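Local coordinates for protein terminal oxygenase component of carbazole (Janthinobacterium sp., PDB 7BUG) that catalyses, as the terminal Rieske oxygenase of carbazole 1,9a-dioxygenase, the angular dioxygenation of carbazole at C-9a and C-1, using a [2Fe-2S] cluster and a non-haem iron, at residues A[13-18]-A[364-369]; A[26-31]-A[265-270]; A[144-149]-A[222-227]; A[148-153]-A[283-288]. All coordinates share one frame; numbering follows the deposited sequence.

Interaction 1. Residues A[13-18]-A[364-369]; sequences KGWAPY and AWRKLA
Gly14 meets helix 360-372 through its carbonyl, whose O lies 3.5 Å from Lys367 CG. Next comes Trp15, the N-cap residue of helix 16-20. With CG set between its backbone N and carbonyl carbon (chi1 49°), the indole stands against Arg366: Arg366 CD sits over the five-membered ring, 3.8 Å from its centroid and 8° off the normal, which defines a CH-pi contact. The guanidinium reaches past that ring, and its NH1 comes within 3.5 Å of Trp15 CZ2, edge first. The bent chain of Lys367 brings NZ to the edge of the same six-membered ring, nearest Trp15 CZ3 and close to the ring plane. Within the first turn of the helix, Tyr18 meets a second side of the Arg366 chain, with Arg366 CG 3.5 Å from Tyr18 CE2, and Ala369 CB touches Tyr18 CD1. Tyr18 OH accepts a hydrogen bond from Trp365 NE1 at 3.0 Å, 158° at the hydrogen and in the indole plane. Glu176 is bonded to both Tyr18 OH and Arg366 NH2, while Glu353 pairs with NH1. The methylenes of Arg366 thus pack against two aromatic side chains, and two carboxylates probably offset the charge of its guanidinium.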
# COMPACT_ATOMS: atom_id res chain seq x y z
N LYS A 13 16.25 -26.42 5.24
CA LYS A 13 16.08 -27.80 4.73
C LYS A 13 15.48 -28.74 5.77
O LYS A 13 15.09 -29.79 5.35
CB LYS A 13 17.43 -28.23 4.14
CG LYS A 13 17.72 -27.49 2.84
CD LYS A 13 18.78 -28.13 1.95
CE LYS A 13 20.11 -28.15 2.66
NZ LYS A 13 20.46 -26.81 3.17
N GLY A 14 15.43 -28.37 7.04
CA GLY A 14 14.70 -29.15 8.06
C GLY A 14 13.19 -29.20 7.82
O GLY A 14 12.53 -30.14 8.37
N TRP A 15 12.62 -28.23 7.09
CA TRP A 15 11.16 -27.98 7.06
C TRP A 15 10.79 -27.00 5.94
O TRP A 15 9.94 -26.08 6.13
CB TRP A 15 10.69 -27.53 8.45
CG TRP A 15 11.51 -26.44 9.05
CD1 TRP A 15 11.43 -25.11 8.79
CD2 TRP A 15 12.45 -26.56 10.13
NE1 TRP A 15 12.29 -24.39 9.57
CE2 TRP A 15 12.94 -25.26 10.40
CE3 TRP A 15 12.92 -27.63 10.89
CZ2 TRP A 15 13.89 -25.00 11.39
CZ3 TRP A 15 13.89 -27.37 11.83
CH2 TRP A 15 14.33 -26.08 12.10
N ALA A 16 11.35 -27.18 4.75
CA ALA A 16 11.19 -26.25 3.63
C ALA A 16 9.74 -26.22 3.14
O ALA A 16 9.25 -25.13 2.84
CB ALA A 16 12.11 -26.59 2.49
N PRO A 17 8.99 -27.34 3.08
CA PRO A 17 7.60 -27.27 2.60
C PRO A 17 6.73 -26.40 3.52
O PRO A 17 5.91 -25.65 3.04
CB PRO A 17 7.13 -28.73 2.59
CG PRO A 17 8.45 -29.51 2.39
CD PRO A 17 9.44 -28.74 3.25
N TYR A 18 6.99 -26.49 4.81
CA TYR A 18 6.26 -25.65 5.82
C TYR A 18 6.54 -24.18 5.56
O TYR A 18 5.60 -23.37 5.63
CB TYR A 18 6.69 -26.05 7.21
CG TYR A 18 6.08 -25.22 8.30
CD1 TYR A 18 4.77 -25.39 8.68
CD2 TYR A 18 6.82 -24.25 8.92
CE1 TYR A 18 4.24 -24.64 9.73
CE2 TYR A 18 6.32 -23.51 9.97
CZ TYR A 18 5.03 -23.71 10.39
OH TYR A 18 4.51 -23.08 11.49
N ALA A 364 9.40 -29.82 15.82
CA ALA A 364 8.72 -31.11 15.55
C ALA A 364 7.45 -30.85 14.74
O ALA A 364 7.21 -31.60 13.80
CB ALA A 364 8.41 -31.80 16.85
N TRP A 365 6.68 -29.82 15.09
CA TRP A 365 5.48 -29.44 14.31
C TRP A 365 5.88 -29.09 12.88
O TRP A 365 5.19 -29.50 11.93
CB TRP A 365 4.71 -28.29 15.00
CG TRP A 365 3.99 -27.41 14.03
CD1 TRP A 365 4.34 -26.14 13.70
CD2 TRP A 365 2.81 -27.70 13.26
NE1 TRP A 365 3.52 -25.63 12.76
CE2 TRP A 365 2.56 -26.55 12.47
CE3 TRP A 365 1.95 -28.80 13.15
CZ2 TRP A 365 1.48 -26.43 11.63
CZ3 TRP A 365 0.86 -28.67 12.31
CH2 TRP A 365 0.65 -27.53 11.57
N ARG A 366 6.94 -28.30 12.69
CA ARG A 366 7.33 -27.80 11.36
C ARG A 366 7.68 -29.00 10.48
O ARG A 366 7.34 -29.03 9.27
CB ARG A 366 8.47 -26.80 11.42
CG ARG A 366 8.15 -25.52 12.18
CD ARG A 366 9.40 -24.64 12.07
NE ARG A 366 9.17 -23.34 12.68
CZ ARG A 366 10.16 -22.49 12.96
NH1 ARG A 366 11.41 -22.80 12.62
NH2 ARG A 366 9.85 -21.31 13.46
N LYS A 367 8.34 -29.99 11.09
CA LYS A 367 8.72 -31.23 10.36
C LYS A 367 7.48 -32.07 10.07
O LYS A 367 7.36 -32.58 8.95
CB LYS A 367 9.73 -31.98 11.22
CG LYS A 367 11.07 -31.28 11.32
CD LYS A 367 12.18 -32.21 11.82
CE LYS A 367 12.65 -31.93 13.22
NZ LYS A 367 13.95 -31.22 13.21
N LEU A 368 6.63 -32.25 11.06
CA LEU A 368 5.38 -33.04 10.87
C LEU A 368 4.59 -32.39 9.73
O LEU A 368 4.11 -33.09 8.80
CB LEU A 368 4.58 -33.03 12.16
CG LEU A 368 3.25 -33.74 11.93
CD1 LEU A 368 3.28 -35.12 12.51
CD2 LEU A 368 2.08 -32.94 12.42
N ALA A 369 4.43 -31.07 9.75
CA ALA A 369 3.61 -30.37 8.74
C ALA A 369 4.27 -30.54 7.39
O ALA A 369 3.55 -30.68 6.39
CB ALA A 369 3.50 -28.90 9.10

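Interaction 2. Residues A[26-31]-A[265-270]; sequences RNHWYP and WLPGVL
His28 and Tyr30 of strand 28-32 both rest on Pro267, at the turn that joins strands 261-265 and 269-273. The ring of Pro267 can be followed outward. Its CB lies 3.8 Å from His28 CB and also sits over the imidazole face, 4.2 Å from the centroid and 28° off the normal, a CH-pi contact. The same carbon touches the end of Tyr30, at 3.5 Å from Tyr30 OH and 3.6 Å from Tyr30 CE1. CG, next along the ring, reaches Trp29 O at 3.5 Å and shares Tyr30 CE1 with CB, and CD closes the ring at 4.0 Å from Trp29 O. Leu266 adds a looser touch, its CB standing 4.2 Å from His28 CE1. Tyr30 CG lies anti to its carbonyl carbon (chi1 -67°), the setting that carries the phenol alongside the proline. The peptide bond before Pro267 is cis, and directly after the proline Gly268 and Val269 both face Trp265 in a classic beta bulge. Across the two segments the contact is apolar. The polar ends of the aromatic residues are satisfied elsewhere: Tyr30 OH bonds to Phe25 O, and His28 pairs through ND1 with Asp148 and also has Gln374 as a polar partner. Pro267 therefore supplies a buried hydrocarbon surface to both rings, and bonds at both imidazole nitrogens probably fix the rotation of His28 against it.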
# COMPACT_ATOMS: atom_id res chain seq x y z
N ARG A 26 -3.49 -27.17 1.13
CA ARG A 26 -4.65 -27.60 0.36
C ARG A 26 -5.00 -29.05 0.73
O ARG A 26 -4.13 -29.74 1.24
CB ARG A 26 -4.41 -27.38 -1.13
CG ARG A 26 -5.65 -27.51 -2.00
CD ARG A 26 -5.30 -27.21 -3.45
NE ARG A 26 -6.51 -27.24 -4.23
CZ ARG A 26 -7.41 -26.24 -4.25
NH1 ARG A 26 -7.11 -25.06 -3.72
NH2 ARG A 26 -8.52 -26.40 -4.94
N ASN A 27 -6.23 -29.45 0.47
CA ASN A 27 -6.73 -30.83 0.64
C ASN A 27 -6.84 -31.17 2.13
O ASN A 27 -6.58 -32.31 2.53
CB ASN A 27 -5.85 -31.79 -0.16
CG ASN A 27 -5.81 -31.40 -1.62
OD1 ASN A 27 -6.86 -31.23 -2.22
ND2 ASN A 27 -4.63 -31.21 -2.20
N HIS A 28 -7.30 -30.21 2.97
CA HIS A 28 -7.71 -30.45 4.36
C HIS A 28 -9.03 -29.73 4.61
O HIS A 28 -9.38 -28.81 3.86
CB HIS A 28 -6.67 -29.97 5.38
CG HIS A 28 -5.34 -30.62 5.33
ND1 HIS A 28 -5.01 -31.64 6.17
CD2 HIS A 28 -4.26 -30.39 4.57
CE1 HIS A 28 -3.76 -32.01 5.88
NE2 HIS A 28 -3.26 -31.26 4.94
N TRP A 29 -9.71 -30.17 5.63
CA TRP A 29 -10.89 -29.54 6.23
C TRP A 29 -10.44 -28.37 7.10
O TRP A 29 -9.51 -28.55 7.87
CB TRP A 29 -11.66 -30.54 7.07
CG TRP A 29 -12.33 -31.64 6.31
CD1 TRP A 29 -11.88 -32.93 6.18
CD2 TRP A 29 -13.61 -31.58 5.67
NE1 TRP A 29 -12.78 -33.66 5.47
CE2 TRP A 29 -13.86 -32.89 5.19
CE3 TRP A 29 -14.57 -30.59 5.47
CZ2 TRP A 29 -15.01 -33.19 4.47
CZ3 TRP A 29 -15.72 -30.90 4.82
CH2 TRP A 29 -15.94 -32.19 4.32
N TYR A 30 -11.19 -27.28 6.99
CA TYR A 30 -11.01 -26.10 7.87
C TYR A 30 -12.34 -25.58 8.38
O TYR A 30 -13.26 -25.40 7.59
CB TYR A 30 -10.35 -24.96 7.09
CG TYR A 30 -8.94 -25.26 6.68
CD1 TYR A 30 -7.89 -25.05 7.55
CD2 TYR A 30 -8.65 -25.78 5.45
CE1 TYR A 30 -6.58 -25.30 7.17
CE2 TYR A 30 -7.36 -26.09 5.07
CZ TYR A 30 -6.31 -25.83 5.93
OH TYR A 30 -5.05 -26.14 5.50
N PRO A 31 -12.41 -25.19 9.65
CA PRO A 31 -13.59 -24.49 10.16
C PRO A 31 -13.58 -23.02 9.78
O PRO A 31 -12.51 -22.43 9.77
CB PRO A 31 -13.51 -24.70 11.66
CG PRO A 31 -12.06 -24.69 11.94
CD PRO A 31 -11.42 -25.38 10.73
N TRP A 265 -2.14 -30.44 15.65
CA TRP A 265 -2.57 -31.39 14.59
C TRP A 265 -2.62 -30.66 13.26
O TRP A 265 -3.12 -29.52 13.23
CB TRP A 265 -3.94 -31.95 14.96
CG TRP A 265 -3.92 -32.61 16.30
CD1 TRP A 265 -4.08 -32.01 17.52
CD2 TRP A 265 -3.59 -33.99 16.58
NE1 TRP A 265 -3.93 -32.92 18.54
CE2 TRP A 265 -3.62 -34.14 17.98
CE3 TRP A 265 -3.28 -35.10 15.77
CZ2 TRP A 265 -3.35 -35.37 18.60
CZ3 TRP A 265 -2.99 -36.29 16.39
CH2 TRP A 265 -3.03 -36.42 17.78
N LEU A 266 -2.23 -31.34 12.18
CA LEU A 266 -2.61 -30.87 10.83
C LEU A 266 -4.13 -30.81 10.75
O LEU A 266 -4.83 -31.71 11.21
CB LEU A 266 -2.01 -31.75 9.74
CG LEU A 266 -0.54 -31.48 9.42
CD1 LEU A 266 0.02 -32.65 8.63
CD2 LEU A 266 -0.35 -30.19 8.63
N PRO A 267 -4.70 -29.80 10.04
CA PRO A 267 -3.91 -28.79 9.31
C PRO A 267 -3.40 -27.56 10.10
O PRO A 267 -2.73 -26.70 9.53
CB PRO A 267 -4.92 -28.27 8.27
CG PRO A 267 -6.26 -28.38 9.03
CD PRO A 267 -6.14 -29.66 9.80
N GLY A 268 -3.72 -27.49 11.37
CA GLY A 268 -3.28 -26.37 12.23
C GLY A 268 -4.30 -26.13 13.33
O GLY A 268 -5.00 -25.08 13.35
N VAL A 269 -4.39 -27.09 14.24
CA VAL A 269 -5.39 -27.04 15.33
C VAL A 269 -4.71 -27.58 16.58
O VAL A 269 -4.10 -28.68 16.57
CB VAL A 269 -6.71 -27.76 15.02
CG1 VAL A 269 -6.51 -29.15 14.50
CG2 VAL A 269 -7.59 -27.82 16.23
N LEU A 270 -4.81 -26.78 17.64
CA LEU A 270 -4.23 -27.06 18.97
C LEU A 270 -5.32 -27.65 19.87
O LEU A 270 -6.47 -27.18 19.90
CB LEU A 270 -3.72 -25.74 19.56
CG LEU A 270 -2.95 -25.83 20.88
CD1 LEU A 270 -1.53 -26.31 20.64
CD2 LEU A 270 -2.93 -24.49 21.59

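Interaction 3. Residues A[144-149]-A[222-227]; sequences PLARDT and VGRKGV. With MXE (2-methoxyethanol), chain N.
Arg224 lays its side chain along the 3-10 turn 145-147, and its hydrogen bonds carry most of the polar contact. NE donates to Thr149 O at 2.8 Å with an angle of 145° at the hydrogen; the acceptor lies near the guanidinium plane, whereas the donor is tilted from the carbonyl plane. The chain, extended from CG to NE, also brings NE to 3.1 Å from Ala146 O. Two waters supplement this grip. One bridges Lys225 N, from which it accepts, and Arg147 O; the other accepts from Arg224 NH1 and bonds to Thr149 OG1. A weaker polar term is the CA-H...O contact from Arg224 CA to Arg147 O, 3.4 Å with 151° at the hydrogen.

Van der Waals packing comes from Val222, whose CG2 is 3.9 Å from Ala146 CB, and from Arg147 CG, 3.4 Å from Gly223 O. Among charges, Arg224 NH2 pairs with Asp220 OD2, and Arg147 meets Asp148 side-on: NE donates to OD1, and Arg147 NH2 forms a salt bridge at 2.9 Å to the syn lone pair of Asp148 OD2. Bound 2-methoxyethanol takes a hydrogen bond on O1 from Ala146 N at 2.9 Å; Gln127 NE2 also bonds it.

In the fold, the 144-149 loop lies between strands 132-137 and 158-167. Asp148 ties it to strand 28-32 through Trp29 N and His28 ND1, while 222-227 runs into strand 226-229, beside helix 360-372.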
# COMPACT_ATOMS: atom_id res chain seq x y z
N PRO A 144 -12.51 -38.45 5.81
CA PRO A 144 -13.35 -38.17 6.97
C PRO A 144 -12.87 -36.87 7.64
O PRO A 144 -11.66 -36.67 7.72
CB PRO A 144 -13.16 -39.35 7.94
CG PRO A 144 -12.11 -40.25 7.28
CD PRO A 144 -11.85 -39.77 5.86
N LEU A 145 -13.80 -36.12 8.18
CA LEU A 145 -13.50 -34.91 8.98
C LEU A 145 -12.61 -35.28 10.16
O LEU A 145 -11.68 -34.50 10.48
CB LEU A 145 -14.81 -34.29 9.44
CG LEU A 145 -14.65 -33.10 10.37
CD1 LEU A 145 -13.89 -31.95 9.69
CD2 LEU A 145 -15.97 -32.61 10.86
N ALA A 146 -12.80 -36.44 10.81
CA ALA A 146 -11.93 -36.86 11.94
C ALA A 146 -10.44 -36.76 11.62
O ALA A 146 -9.68 -36.58 12.56
CB ALA A 146 -12.26 -38.28 12.35
N ARG A 147 -9.99 -36.99 10.38
CA ARG A 147 -8.57 -36.93 10.01
C ARG A 147 -7.97 -35.57 10.42
O ARG A 147 -6.78 -35.54 10.79
CB ARG A 147 -8.35 -37.14 8.53
CG ARG A 147 -6.89 -37.43 8.21
CD ARG A 147 -6.53 -37.17 6.80
NE ARG A 147 -6.73 -35.76 6.41
CZ ARG A 147 -6.68 -35.33 5.16
NH1 ARG A 147 -6.29 -36.16 4.18
NH2 ARG A 147 -6.92 -34.07 4.85
N ASP A 148 -8.78 -34.51 10.29
CA ASP A 148 -8.29 -33.11 10.38
C ASP A 148 -8.86 -32.47 11.64
O ASP A 148 -8.89 -31.23 11.69
CB ASP A 148 -8.68 -32.32 9.14
CG ASP A 148 -7.88 -32.70 7.90
OD1 ASP A 148 -6.80 -33.28 8.05
OD2 ASP A 148 -8.40 -32.47 6.77
N THR A 149 -9.18 -33.25 12.66
CA THR A 149 -9.72 -32.73 13.93
C THR A 149 -8.96 -33.43 15.03
O THR A 149 -8.49 -34.56 14.86
CB THR A 149 -11.23 -32.90 14.10
OG1 THR A 149 -11.56 -34.29 13.96
CG2 THR A 149 -12.04 -32.15 13.08
N VAL A 222 -7.28 -43.08 11.86
CA VAL A 222 -8.15 -42.29 10.95
C VAL A 222 -7.25 -41.32 10.16
O VAL A 222 -7.81 -40.55 9.39
CB VAL A 222 -9.31 -41.59 11.69
CG1 VAL A 222 -9.97 -42.54 12.69
CG2 VAL A 222 -8.91 -40.31 12.40
N GLY A 223 -5.92 -41.42 10.30
CA GLY A 223 -4.96 -40.68 9.47
C GLY A 223 -4.58 -39.33 10.09
O GLY A 223 -3.86 -38.55 9.41
N ARG A 224 -4.98 -39.09 11.33
CA ARG A 224 -4.63 -37.81 12.03
C ARG A 224 -3.12 -37.70 12.15
O ARG A 224 -2.41 -38.73 12.30
CB ARG A 224 -5.11 -37.74 13.48
CG ARG A 224 -6.60 -37.63 13.69
CD ARG A 224 -6.79 -37.36 15.17
NE ARG A 224 -8.20 -37.29 15.23
CZ ARG A 224 -8.99 -38.25 15.67
NH1 ARG A 224 -10.29 -38.05 15.67
NH2 ARG A 224 -8.49 -39.39 16.11
N LYS A 225 -2.58 -36.48 12.06
CA LYS A 225 -1.12 -36.28 12.14
C LYS A 225 -0.90 -35.16 13.16
O LYS A 225 -1.44 -34.07 12.95
CB LYS A 225 -0.51 -35.94 10.78
CG LYS A 225 -0.76 -36.97 9.68
CD LYS A 225 0.10 -38.21 9.84
CE LYS A 225 -0.03 -39.13 8.66
NZ LYS A 225 -1.18 -40.01 8.87
N GLY A 226 -0.14 -35.43 14.22
CA GLY A 226 0.10 -34.36 15.20
C GLY A 226 1.33 -34.60 16.05
O GLY A 226 2.09 -35.56 15.85
N VAL A 227 1.54 -33.68 16.97
CA VAL A 227 2.71 -33.68 17.90
C VAL A 227 2.19 -33.34 19.29
O VAL A 227 1.49 -32.35 19.43
CB VAL A 227 3.83 -32.70 17.48
CG1 VAL A 227 5.06 -32.87 18.36
CG2 VAL A 227 4.21 -32.89 16.03
O1 MXE N . -15.08 -38.16 10.63
C1 MXE N . -16.39 -38.42 10.16
C2 MXE N . -16.50 -38.51 8.65
O2 MXE N . -17.03 -37.28 8.17
C3 MXE N . -16.51 -36.56 7.11
O HOH W 1 -4.38 -34.33 11.28
O HOH W 2 -11.90 -35.70 16.30

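Interaction 4. Residues A[148-153]-A[283-288]; sequences DTPPNF and FEWYVP
An aromatic cluster of Phe153, Phe283 and Trp285 fastens a type II beta turn, Pro150 to Phe153, onto strand 281-288. Phe153 takes part in two edge-to-face pairs in different roles. Its own edge is directed at the face of Phe283, with centroids 5.2 Å apart and planes at 85°; Phe153 CD1 is 3.7 Å from Phe283 CD1. Its face in turn receives the edge of Trp285, at a centroid distance of 5.1 Å and planes at 75°, with Trp285 CH2 standing above the ring centre. CG anti to the backbone N (chi1 -180°) directs the Phe153 ring into this position, and its CB also lies over Phe283, 4.2 Å from the centroid. The strand is an inner member of the seven-stranded antiparallel sheet in the catalytic, Bet v 1-like part of the chain, flanked by strands 269-273 and 293-303. Phe283 and Trp285, two residues apart, reach the turn from this strand. Pro150 extends the apolar patch: its CB is 3.9 Å from Phe283 CD2, and its CD borders Trp285 CZ2. At the edge of the Phe283 ring lies Pro151 O, a carbonyl that accepts a hydrogen bond from Lys271 NZ. At the other end of the contact, a water accepts from Trp285 NE1 at 2.8 Å and donates to Asp148 O at 2.6 Å, giving the indole N-H of this buried tryptophan its polar link to the loop.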
# COMPACT_ATOMS: atom_id res chain seq x y z
N ASP A 148 -8.78 -34.51 10.29
CA ASP A 148 -8.29 -33.11 10.38
C ASP A 148 -8.86 -32.47 11.64
O ASP A 148 -8.89 -31.23 11.69
CB ASP A 148 -8.68 -32.32 9.14
CG ASP A 148 -7.88 -32.70 7.90
OD1 ASP A 148 -6.80 -33.28 8.05
OD2 ASP A 148 -8.40 -32.47 6.77
N THR A 149 -9.18 -33.25 12.66
CA THR A 149 -9.72 -32.73 13.93
C THR A 149 -8.96 -33.43 15.03
O THR A 149 -8.49 -34.56 14.86
CB THR A 149 -11.23 -32.90 14.10
OG1 THR A 149 -11.56 -34.29 13.96
CG2 THR A 149 -12.04 -32.15 13.08
N PRO A 150 -8.72 -32.76 16.16
CA PRO A 150 -7.96 -33.40 17.22
C PRO A 150 -8.77 -34.53 17.82
O PRO A 150 -10.00 -34.51 17.77
CB PRO A 150 -7.80 -32.28 18.27
CG PRO A 150 -7.99 -31.04 17.47
CD PRO A 150 -9.07 -31.36 16.44
N PRO A 151 -8.11 -35.47 18.50
CA PRO A 151 -8.85 -36.51 19.21
C PRO A 151 -9.85 -35.89 20.21
O PRO A 151 -9.55 -34.86 20.84
CB PRO A 151 -7.77 -37.30 19.95
CG PRO A 151 -6.47 -36.95 19.28
CD PRO A 151 -6.66 -35.57 18.69
N ASN A 152 -11.03 -36.52 20.33
CA ASN A 152 -12.15 -36.23 21.27
C ASN A 152 -13.03 -35.10 20.76
O ASN A 152 -14.10 -34.92 21.29
CB ASN A 152 -11.67 -36.04 22.73
CG ASN A 152 -10.89 -37.26 23.22
OD1 ASN A 152 -9.67 -37.28 23.19
ND2 ASN A 152 -11.61 -38.34 23.54
N PHE A 153 -12.60 -34.29 19.78
CA PHE A 153 -13.43 -33.16 19.31
C PHE A 153 -14.79 -33.67 18.83
O PHE A 153 -15.80 -33.01 19.13
CB PHE A 153 -12.73 -32.40 18.20
CG PHE A 153 -13.52 -31.23 17.68
CD1 PHE A 153 -13.57 -30.06 18.42
CD2 PHE A 153 -14.26 -31.30 16.51
CE1 PHE A 153 -14.31 -28.97 17.98
CE2 PHE A 153 -15.02 -30.23 16.09
CZ PHE A 153 -15.00 -29.04 16.80
N PHE A 283 -9.92 -26.46 22.04
CA PHE A 283 -9.46 -26.79 20.67
C PHE A 283 -9.49 -25.49 19.87
O PHE A 283 -10.54 -24.83 19.81
CB PHE A 283 -10.36 -27.83 20.02
CG PHE A 283 -10.78 -29.05 20.81
CD1 PHE A 283 -11.94 -29.04 21.58
CD2 PHE A 283 -10.05 -30.24 20.75
CE1 PHE A 283 -12.36 -30.19 22.25
CE2 PHE A 283 -10.49 -31.38 21.40
CZ PHE A 283 -11.66 -31.36 22.12
N GLU A 284 -8.36 -25.10 19.29
CA GLU A 284 -8.37 -23.84 18.55
C GLU A 284 -7.62 -24.03 17.22
O GLU A 284 -6.52 -24.60 17.16
CB GLU A 284 -7.84 -22.67 19.40
CG GLU A 284 -6.44 -22.85 19.87
CD GLU A 284 -5.94 -21.62 20.65
OE1 GLU A 284 -6.79 -21.03 21.37
OE2 GLU A 284 -4.79 -21.23 20.47
N TRP A 285 -8.24 -23.50 16.18
CA TRP A 285 -7.69 -23.53 14.82
C TRP A 285 -7.11 -22.15 14.48
O TRP A 285 -7.70 -21.12 14.92
CB TRP A 285 -8.76 -23.87 13.80
CG TRP A 285 -9.17 -25.31 13.70
CD1 TRP A 285 -8.83 -26.12 12.67
CD2 TRP A 285 -10.02 -26.11 14.56
NE1 TRP A 285 -9.42 -27.35 12.78
CE2 TRP A 285 -10.14 -27.37 13.95
CE3 TRP A 285 -10.69 -25.87 15.77
CZ2 TRP A 285 -10.90 -28.40 14.51
CZ3 TRP A 285 -11.47 -26.89 16.30
CH2 TRP A 285 -11.55 -28.13 15.67
N TYR A 286 -6.15 -22.16 13.59
CA TYR A 286 -5.54 -20.99 12.97
C TYR A 286 -5.68 -21.16 11.47
O TYR A 286 -4.82 -21.79 10.81
CB TYR A 286 -4.11 -20.86 13.44
CG TYR A 286 -3.89 -21.23 14.88
CD1 TYR A 286 -4.17 -20.34 15.92
CD2 TYR A 286 -3.48 -22.50 15.21
CE1 TYR A 286 -3.96 -20.71 17.24
CE2 TYR A 286 -3.28 -22.89 16.52
CZ TYR A 286 -3.52 -21.99 17.55
OH TYR A 286 -3.27 -22.50 18.82
N VAL A 287 -6.76 -20.65 10.96
CA VAL A 287 -7.19 -20.97 9.57
C VAL A 287 -6.66 -19.91 8.62
O VAL A 287 -7.01 -18.72 8.72
CB VAL A 287 -8.71 -21.06 9.50
CG1 VAL A 287 -9.15 -21.39 8.09
CG2 VAL A 287 -9.22 -22.07 10.51
N PRO A 288 -5.89 -20.30 7.58
CA PRO A 288 -5.34 -19.33 6.66
C PRO A 288 -6.44 -18.68 5.81
O PRO A 288 -7.25 -19.37 5.14
CB PRO A 288 -4.39 -20.13 5.73
CG PRO A 288 -4.27 -21.46 6.39
CD PRO A 288 -5.52 -21.66 7.22
O HOH W 3 -9.94 -29.07 10.58

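In the fold
Interactions 2 and 4 are buried near the centre of the chain and depend on apolar and ring contacts; interaction 3, nearer the surface, uses a guanidinium, waters and backbone carbonyls, and interaction 1, partly buried, mixes aromatic packing with charge. Interactions 3 and 4 share Asp148 and Thr149, so one loop meets both 222-227 and strand 281-288. Interaction 2 meets both through Asp148 and is tied to interaction 4 also by the strand pairing of Leu270 N with Glu284 O. Leu266 and Pro267 of interaction 2 pack on Trp365 and Ala369 of interaction 1, whose helix also covers Gly226 and Val227 of interaction 3. Interactions 1 and 4 do not touch.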